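Local coordinates for uncharacterized protein (Methanothermobacter thermautotrophicus, PDB 1L1S) that is of unknown function but belongs to the DsrE/DsrF-like family, whose better-known members take part in sulfur relay and sulfur oxidation, at residues 3-15 with 34-48. Numbering follows the deposited sequence.
Sequences DYRVVFHIDEDDE and SVRIEVVAYSMGVNV
Over one face of the Tyr42 ring sits Asp11 CB, 4.1 Å from the ring centroid and displaced toward the rim, a CH-pi contact; the Asp11 carboxylate is turned 75° from that ring. The His9 imidazole meets Tyr42 obliquely, with planes at 32°, and His9 NE2 is 2.9 Å from Tyr42 OH. At the Phe8 ring, Ile37 CG2 lies at the edge, 3.7 Å from Phe8 CD1. These groups belong to a beta-alpha-beta crossover: strands 4-10 and 35-41, linked through helix 15-31, are parallel neighbours within the sheet. The evidence is a ladder of eight backbone hydrogen bonds, from Tyr4 N to Ser34 O up to Tyr42 N to Ile10 O. Val6, Phe8 and Ile10 share one face with Ile37, Val39 and Ala41, and Leu28 and Leu21 of helix 15-31 touch Val6 and Phe8 there. On the other face, Val7 CG2 presses on Val40 CG2, tight at 3.5 Å. His9 CG stands anti to the backbone N (chi1 166°), which carries the imidazole toward the C-terminal end of the strands. There His9 NE2 donates to Asp11 OD1, meeting it from above the carboxylate plane, while His9 ND1 is hydrogen-bonded to Tyr110 OH; two bonds thus fix the ring's rotation. Replacing His9 with a leucine would probably leave Asp11 OD1 and Tyr110 OH without these mates and Tyr42 freer to turn. Beyond the strands, Asn47 ND2 donates to Asp13 OD2 at 3.3 Å, nearly in its own amide plane but from above the carboxylate.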
ATOM      1  N   ASP A   3     -22.657   5.170   0.508  1.00 30.77           N
ATOM      2  CA  ASP A   3     -22.119   3.884   1.034  1.00 30.18           C
ATOM      3  C   ASP A   3     -20.583   3.857   1.053  1.00 29.17           C
ATOM      4  O   ASP A   3     -19.951   4.618   1.792  1.00 29.34           O
ATOM      5  CB  ASP A   3     -22.623   2.720   0.185  1.00 32.45           C
ATOM      6  CG  ASP A   3     -22.888   1.476   1.002  1.00 33.41           C
ATOM      7  OD1 ASP A   3     -22.956   0.382   0.409  1.00 35.14           O
ATOM      8  OD2 ASP A   3     -23.045   1.591   2.236  1.00 35.84           O
ATOM      9  N   TYR A   4     -19.983   2.989   0.239  1.00 26.11           N
ATOM     10  CA  TYR A   4     -18.528   2.871   0.220  1.00 24.44           C
ATOM     11  C   TYR A   4     -17.799   3.984  -0.515  1.00 23.89           C
ATOM     12  O   TYR A   4     -18.255   4.486  -1.545  1.00 23.38           O
ATOM     13  CB  TYR A   4     -18.099   1.525  -0.364  1.00 24.42           C
ATOM     14  CG  TYR A   4     -18.585   0.344   0.429  1.00 24.56           C
ATOM     15  CD1 TYR A   4     -19.681  -0.399  -0.001  1.00 26.04           C
ATOM     16  CD2 TYR A   4     -17.959  -0.030   1.616  1.00 23.24           C
ATOM     17  CE1 TYR A   4     -20.145  -1.496   0.729  1.00 25.90           C
ATOM     18  CE2 TYR A   4     -18.412  -1.118   2.355  1.00 24.67           C
ATOM     19  CZ  TYR A   4     -19.505  -1.849   1.903  1.00 25.40           C
ATOM     20  OH  TYR A   4     -19.954  -2.937   2.606  1.00 25.98           O
ATOM     21  N   ARG A   5     -16.656   4.358   0.043  1.00 22.35           N
ATOM     22  CA  ARG A   5     -15.816   5.412  -0.512  1.00 21.53           C
ATOM     23  C   ARG A   5     -14.382   4.914  -0.490  1.00 20.10           C
ATOM     24  O   ARG A   5     -13.861   4.520   0.562  1.00 19.69           O
ATOM     25  CB  ARG A   5     -15.937   6.673   0.338  1.00 21.83           C
ATOM     26  CG  ARG A   5     -17.331   7.284   0.366  1.00 24.00           C
ATOM     27  CD  ARG A   5     -17.369   8.385   1.408  1.00 25.29           C
ATOM     28  NE  ARG A   5     -17.039   7.830   2.714  1.00 27.05           N
ATOM     29  CZ  ARG A   5     -16.760   8.553   3.792  1.00 28.50           C
ATOM     30  NH1 ARG A   5     -16.769   9.878   3.729  1.00 27.82           N
ATOM     31  NH2 ARG A   5     -16.466   7.941   4.929  1.00 29.61           N
ATOM     32  N   VAL A   6     -13.736   4.946  -1.645  1.00 18.17           N
ATOM     33  CA  VAL A   6     -12.371   4.461  -1.737  1.00 16.43           C
ATOM     34  C   VAL A   6     -11.500   5.264  -2.690  1.00 15.62           C
ATOM     35  O   VAL A   6     -11.933   5.694  -3.762  1.00 14.62           O
ATOM     36  CB  VAL A   6     -12.369   2.957  -2.159  1.00 17.27           C
ATOM     37  CG1 VAL A   6     -13.267   2.755  -3.335  1.00 17.41           C
ATOM     38  CG2 VAL A   6     -10.957   2.481  -2.498  1.00 15.17           C
ATOM     39  N   VAL A   7     -10.256   5.459  -2.280  1.00 14.82           N
ATOM     40  CA  VAL A   7      -9.292   6.176  -3.083  1.00 14.41           C
ATOM     41  C   VAL A   7      -8.119   5.243  -3.393  1.00 14.06           C
ATOM     42  O   VAL A   7      -7.541   4.620  -2.482  1.00 13.58           O
ATOM     43  CB  VAL A   7      -8.781   7.455  -2.346  1.00 15.53           C
ATOM     44  CG1 VAL A   7      -8.240   7.097  -0.978  1.00 15.15           C
ATOM     45  CG2 VAL A   7      -7.696   8.133  -3.162  1.00 15.86           C
ATOM     46  N   PHE A   8      -7.802   5.129  -4.682  1.00 13.33           N
ATOM     47  CA  PHE A   8      -6.687   4.306  -5.145  1.00 12.53           C
ATOM     48  C   PHE A   8      -5.455   5.162  -5.262  1.00 13.18           C
ATOM     49  O   PHE A   8      -5.539   6.361  -5.517  1.00 12.62           O
ATOM     50  CB  PHE A   8      -6.959   3.677  -6.502  1.00 12.44           C
ATOM     51  CG  PHE A   8      -7.924   2.534  -6.457  1.00 11.89           C
ATOM     52  CD1 PHE A   8      -9.285   2.764  -6.382  1.00 11.82           C
ATOM     53  CD2 PHE A   8      -7.463   1.218  -6.511  1.00 13.08           C
ATOM     54  CE1 PHE A   8     -10.190   1.694  -6.365  1.00 14.54           C
ATOM     55  CE2 PHE A   8      -8.348   0.139  -6.496  1.00 12.40           C
ATOM     56  CZ  PHE A   8      -9.713   0.377  -6.425  1.00 14.09           C
ATOM     57  N   HIS A   9      -4.309   4.528  -5.084  1.00 13.14           N
ATOM     58  CA  HIS A   9      -3.028   5.212  -5.122  1.00 14.19           C
ATOM     59  C   HIS A   9      -2.116   4.524  -6.114  1.00 15.19           C
ATOM     60  O   HIS A   9      -1.879   3.330  -6.011  1.00 15.46           O
ATOM     61  CB  HIS A   9      -2.440   5.173  -3.705  1.00 14.59           C
ATOM     62  CG  HIS A   9      -0.992   5.536  -3.605  1.00 15.79           C
ATOM     63  ND1 HIS A   9      -0.306   5.475  -2.409  1.00 15.69           N
ATOM     64  CD2 HIS A   9      -0.091   5.937  -4.533  1.00 16.61           C
ATOM     65  CE1 HIS A   9       0.953   5.820  -2.604  1.00 14.45           C
ATOM     66  NE2 HIS A   9       1.112   6.105  -3.883  1.00 17.21           N
ATOM     67  N   ILE A  10      -1.633   5.277  -7.091  1.00 15.62           N
ATOM     68  CA  ILE A  10      -0.694   4.731  -8.057  1.00 16.33           C
ATOM     69  C   ILE A  10       0.414   5.755  -8.304  1.00 17.16           C
ATOM     70  O   ILE A  10       0.140   6.925  -8.544  1.00 17.64           O
ATOM     71  CB  ILE A  10      -1.398   4.363  -9.371  1.00 16.95           C
ATOM     72  CG1 ILE A  10      -0.425   3.631 -10.286  1.00 17.55           C
ATOM     73  CG2 ILE A  10      -1.974   5.606 -10.051  1.00 16.18           C
ATOM     74  CD1 ILE A  10      -1.095   3.124 -11.544  1.00 18.81           C
ATOM     75  N   ASP A  11       1.667   5.326  -8.202  1.00 17.50           N
ATOM     76  CA  ASP A  11       2.781   6.234  -8.435  1.00 18.94           C
ATOM     77  C   ASP A  11       3.813   5.679  -9.423  1.00 20.68           C
ATOM     78  O   ASP A  11       4.950   6.145  -9.476  1.00 21.19           O
ATOM     79  CB  ASP A  11       3.450   6.626  -7.104  1.00 18.21           C
ATOM     80  CG  ASP A  11       3.836   5.416  -6.243  1.00 17.95           C
ATOM     81  OD1 ASP A  11       3.938   5.577  -5.002  1.00 18.60           O
ATOM     82  OD2 ASP A  11       4.045   4.313  -6.790  1.00 16.63           O
ATOM     83  N   GLU A  12       3.404   4.688 -10.204  1.00 21.82           N
ATOM     84  CA  GLU A  12       4.276   4.074 -11.211  1.00 25.07           C
ATOM     85  C   GLU A  12       3.461   4.032 -12.497  1.00 25.53           C
ATOM     86  O   GLU A  12       2.242   4.191 -12.458  1.00 25.36           O
ATOM     87  CB  GLU A  12       4.657   2.642 -10.795  1.00 26.32           C
ATOM     88  CG  GLU A  12       5.214   2.554  -9.369  1.00 32.11           C
ATOM     89  CD  GLU A  12       5.289   1.126  -8.822  1.00 33.99           C
ATOM     90  OE1 GLU A  12       6.292   0.424  -9.092  1.00 35.90           O
ATOM     91  OE2 GLU A  12       4.339   0.706  -8.121  1.00 34.84           O
ATOM     92  N   ASP A  13       4.115   3.829 -13.636  1.00 26.73           N
ATOM     93  CA  ASP A  13       3.374   3.766 -14.891  1.00 28.40           C
ATOM     94  C   ASP A  13       3.672   2.509 -15.702  1.00 27.95           C
ATOM     95  O   ASP A  13       3.332   2.431 -16.881  1.00 27.75           O
ATOM     96  CB  ASP A  13       3.622   5.025 -15.733  1.00 29.36           C
ATOM     97  CG  ASP A  13       5.058   5.142 -16.220  1.00 31.36           C
ATOM     98  OD1 ASP A  13       5.969   4.601 -15.564  1.00 31.87           O
ATOM     99  OD2 ASP A  13       5.279   5.804 -17.258  1.00 34.43           O
ATOM    100  N   ASP A  14       4.304   1.523 -15.069  1.00 28.27           N
ATOM    101  CA  ASP A  14       4.591   0.272 -15.761  1.00 28.29           C
ATOM    102  C   ASP A  14       3.243  -0.377 -16.098  1.00 27.08           C
ATOM    103  O   ASP A  14       2.290  -0.331 -15.305  1.00 25.34           O
ATOM    104  CB  ASP A  14       5.471  -0.648 -14.896  1.00 29.96           C
ATOM    105  CG  ASP A  14       4.755  -1.171 -13.669  1.00 32.90           C
ATOM    106  OD1 ASP A  14       4.096  -2.229 -13.770  1.00 34.09           O
ATOM    107  OD2 ASP A  14       4.851  -0.523 -12.599  1.00 34.98           O
ATOM    108  N   GLU A  15       3.166  -0.949 -17.295  1.00 25.87           N
ATOM    109  CA  GLU A  15       1.942  -1.561 -17.785  1.00 26.41           C
ATOM    110  C   GLU A  15       1.166  -2.453 -16.805  1.00 25.08           C
ATOM    111  O   GLU A  15       0.021  -2.161 -16.468  1.00 25.46           O
ATOM    112  CB  GLU A  15       2.251  -2.316 -19.092  1.00 28.12           C
ATOM    113  CG  GLU A  15       1.113  -3.180 -19.605  1.00 31.37           C
ATOM    114  CD  GLU A  15       1.046  -3.257 -21.131  1.00 33.28           C
ATOM    115  OE1 GLU A  15       0.410  -4.200 -21.638  1.00 34.84           O
ATOM    116  OE2 GLU A  15       1.609  -2.377 -21.824  1.00 34.33           O
ATOM    117  N   SER A  34     -22.994   0.196  -4.097  1.00 32.70           N
ATOM    118  CA  SER A  34     -22.761   1.631  -4.144  1.00 30.82           C
ATOM    119  C   SER A  34     -21.351   2.016  -3.688  1.00 29.65           C
ATOM    120  O   SER A  34     -20.974   1.789  -2.532  1.00 28.44           O
ATOM    121  CB  SER A  34     -23.785   2.327  -3.250  1.00 30.95           C
ATOM    122  OG  SER A  34     -23.451   3.687  -3.064  1.00 32.59           O
ATOM    123  N   VAL A  35     -20.573   2.602  -4.592  1.00 27.83           N
ATOM    124  CA  VAL A  35     -19.228   3.012  -4.228  1.00 26.06           C
ATOM    125  C   VAL A  35     -18.745   4.236  -4.973  1.00 25.08           C
ATOM    126  O   VAL A  35     -18.927   4.374  -6.182  1.00 23.54           O
ATOM    127  CB  VAL A  35     -18.197   1.897  -4.456  1.00 25.75           C
ATOM    128  CG1 VAL A  35     -18.102   1.546  -5.942  1.00 25.64           C
ATOM    129  CG2 VAL A  35     -16.850   2.348  -3.931  1.00 25.83           C
ATOM    130  N   ARG A  36     -18.121   5.123  -4.216  1.00 23.92           N
ATOM    131  CA  ARG A  36     -17.566   6.339  -4.760  1.00 24.17           C
ATOM    132  C   ARG A  36     -16.059   6.066  -4.879  1.00 23.13           C
ATOM    133  O   ARG A  36     -15.413   5.645  -3.913  1.00 21.53           O
ATOM    134  CB  ARG A  36     -17.861   7.487  -3.802  1.00 26.21           C
ATOM    135  CG  ARG A  36     -17.434   8.836  -4.298  1.00 28.52           C
ATOM    136  CD  ARG A  36     -17.996   9.914  -3.402  1.00 30.48           C
ATOM    137  NE  ARG A  36     -17.475  11.221  -3.788  1.00 32.74           N
ATOM    138  CZ  ARG A  36     -17.501  12.289  -3.007  1.00 33.44           C
ATOM    139  NH1 ARG A  36     -18.031  12.212  -1.790  1.00 33.46           N
ATOM    140  NH2 ARG A  36     -16.967  13.427  -3.434  1.00 35.04           N
ATOM    141  N   ILE A  37     -15.508   6.282  -6.068  1.00 21.15           N
ATOM    142  CA  ILE A  37     -14.094   6.019  -6.293  1.00 19.42           C
ATOM    143  C   ILE A  37     -13.252   7.184  -6.814  1.00 19.54           C
ATOM    144  O   ILE A  37     -13.655   7.884  -7.742  1.00 18.85           O
ATOM    145  CB  ILE A  37     -13.890   4.894  -7.322  1.00 18.94           C
ATOM    146  CG1 ILE A  37     -14.709   3.652  -6.956  1.00 18.70           C
ATOM    147  CG2 ILE A  37     -12.406   4.550  -7.412  1.00 17.60           C
ATOM    148  CD1 ILE A  37     -14.515   2.495  -7.959  1.00 18.24           C
ATOM    149  N   GLU A  38     -12.059   7.343  -6.237  1.00 18.34           N
ATOM    150  CA  GLU A  38     -11.105   8.350  -6.682  1.00 17.08           C
ATOM    151  C   GLU A  38      -9.768   7.674  -6.908  1.00 15.93           C
ATOM    152  O   GLU A  38      -9.375   6.790  -6.151  1.00 16.04           O
ATOM    153  CB  GLU A  38     -10.931   9.468  -5.658  1.00 17.87           C
ATOM    154  CG  GLU A  38     -12.186  10.301  -5.443  1.00 20.22           C
ATOM    155  CD  GLU A  38     -11.908  11.574  -4.663  1.00 20.90           C
ATOM    156  OE1 GLU A  38     -10.938  11.584  -3.867  1.00 20.23           O
ATOM    157  OE2 GLU A  38     -12.665  12.556  -4.841  1.00 21.26           O
ATOM    158  N   VAL A  39      -9.076   8.085  -7.963  1.00 15.21           N
ATOM    159  CA  VAL A  39      -7.773   7.533  -8.289  1.00 14.47           C
ATOM    160  C   VAL A  39      -6.740   8.661  -8.251  1.00 15.98           C
ATOM    161  O   VAL A  39      -6.783   9.594  -9.066  1.00 15.29           O
ATOM    162  CB  VAL A  39      -7.765   6.893  -9.689  1.00 15.14           C
ATOM    163  CG1 VAL A  39      -6.396   6.359 -10.002  1.00 13.24           C
ATOM    164  CG2 VAL A  39      -8.781   5.769  -9.764  1.00 14.10           C
ATOM    165  N   VAL A  40      -5.821   8.563  -7.294  1.00 15.29           N
ATOM    166  CA  VAL A  40      -4.775   9.549  -7.121  1.00 15.40           C
ATOM    167  C   VAL A  40      -3.469   9.020  -7.693  1.00 16.98           C
ATOM    168  O   VAL A  40      -2.925   8.011  -7.225  1.00 16.66           O
ATOM    169  CB  VAL A  40      -4.554   9.884  -5.630  1.00 16.14           C
ATOM    170  CG1 VAL A  40      -3.419  10.910  -5.488  1.00 13.56           C
ATOM    171  CG2 VAL A  40      -5.837  10.419  -5.022  1.00 13.78           C
ATOM    172  N   ALA A  41      -2.965   9.721  -8.700  1.00 17.48           N
ATOM    173  CA  ALA A  41      -1.740   9.333  -9.362  1.00 19.81           C
ATOM    174  C   ALA A  41      -0.701  10.431  -9.234  1.00 21.81           C
ATOM    175  O   ALA A  41      -0.996  11.601  -9.505  1.00 24.50           O
ATOM    176  CB  ALA A  41      -2.018   9.066 -10.831  1.00 19.41           C
ATOM    177  N   TYR A  42       0.502  10.076  -8.796  1.00 21.66           N
ATOM    178  CA  TYR A  42       1.565  11.067  -8.711  1.00 22.26           C
ATOM    179  C   TYR A  42       2.870  10.436  -9.188  1.00 21.58           C
ATOM    180  O   TYR A  42       2.897   9.251  -9.514  1.00 21.58           O
ATOM    181  CB  TYR A  42       1.663  11.679  -7.302  1.00 22.41           C
ATOM    182  CG  TYR A  42       1.957  10.737  -6.152  1.00 23.56           C
ATOM    183  CD1 TYR A  42       3.262  10.318  -5.880  1.00 24.85           C
ATOM    184  CD2 TYR A  42       0.938  10.311  -5.300  1.00 23.63           C
ATOM    185  CE1 TYR A  42       3.546   9.500  -4.778  1.00 25.09           C
ATOM    186  CE2 TYR A  42       1.210   9.488  -4.194  1.00 25.28           C
ATOM    187  CZ  TYR A  42       2.515   9.088  -3.941  1.00 26.81           C
ATOM    188  OH  TYR A  42       2.792   8.273  -2.853  1.00 29.18           O
ATOM    189  N   SER A  43       3.934  11.231  -9.250  1.00 22.31           N
ATOM    190  CA  SER A  43       5.222  10.779  -9.758  1.00 22.79           C
ATOM    191  C   SER A  43       4.984  10.198 -11.150  1.00 23.86           C
ATOM    192  O   SER A  43       4.158  10.713 -11.911  1.00 24.05           O
ATOM    193  CB  SER A  43       5.843   9.728  -8.838  1.00 23.71           C
ATOM    194  OG  SER A  43       7.101   9.288  -9.344  1.00 24.63           O
HETATM  195  N   MSE A  44       5.677   9.119 -11.483  1.00 24.95           N
HETATM  196  CA  MSE A  44       5.533   8.505 -12.796  1.00 26.66           C
HETATM  197  C   MSE A  44       4.084   8.153 -13.095  1.00 25.64           C
HETATM  198  O   MSE A  44       3.668   8.110 -14.252  1.00 24.53           O
HETATM  199  CB  MSE A  44       6.411   7.258 -12.876  1.00 31.98           C
HETATM  200  CG  MSE A  44       7.901   7.579 -12.788  1.00 39.41           C
HETATM  201 SE   MSE A  44       8.390   8.865 -14.174  1.00 51.04          SE
HETATM  202  CE  MSE A  44       8.431   7.611 -15.671  1.00 46.39           C
ATOM    203  N   GLY A  45       3.320   7.907 -12.036  1.00 24.75           N
ATOM    204  CA  GLY A  45       1.917   7.575 -12.192  1.00 23.45           C
ATOM    205  C   GLY A  45       1.094   8.609 -12.950  1.00 22.73           C
ATOM    206  O   GLY A  45       0.099   8.266 -13.585  1.00 22.46           O
ATOM    207  N   VAL A  46       1.479   9.878 -12.910  1.00 22.45           N
ATOM    208  CA  VAL A  46       0.677  10.856 -13.639  1.00 21.98           C
ATOM    209  C   VAL A  46       0.719  10.667 -15.159  1.00 21.35           C
ATOM    210  O   VAL A  46      -0.208  11.089 -15.861  1.00 19.76           O
ATOM    211  CB  VAL A  46       1.074  12.291 -13.289  1.00 22.92           C
ATOM    212  CG1 VAL A  46       0.902  12.501 -11.790  1.00 25.10           C
ATOM    213  CG2 VAL A  46       2.494  12.575 -13.734  1.00 24.42           C
ATOM    214  N   ASN A  47       1.769  10.032 -15.671  1.00 20.56           N
ATOM    215  CA  ASN A  47       1.851   9.808 -17.110  1.00 21.75           C
ATOM    216  C   ASN A  47       0.606   9.074 -17.603  1.00 21.79           C
ATOM    217  O   ASN A  47       0.230   9.177 -18.764  1.00 22.71           O
ATOM    218  CB  ASN A  47       3.109   9.014 -17.472  1.00 22.70           C
ATOM    219  CG  ASN A  47       4.381   9.784 -17.177  1.00 23.71           C
ATOM    220  OD1 ASN A  47       4.400  11.011 -17.258  1.00 24.86           O
ATOM    221  ND2 ASN A  47       5.454   9.069 -16.848  1.00 23.63           N
ATOM    222  N   VAL A  48      -0.044   8.344 -16.704  1.00 21.63           N
ATOM    223  CA  VAL A  48      -1.248   7.614 -17.062  1.00 21.11           C
ATOM    224  C   VAL A  48      -2.418   8.548 -17.340  1.00 21.17           C
ATOM    225  O   VAL A  48      -3.349   8.193 -18.068  1.00 20.66           O
ATOM    226  CB  VAL A  48      -1.653   6.637 -15.943  1.00 21.06           C
ATOM    227  CG1 VAL A  48      -3.084   6.169 -16.154  1.00 20.81           C
ATOM    228  CG2 VAL A  48      -0.708   5.441 -15.943  1.00 19.98           C
TER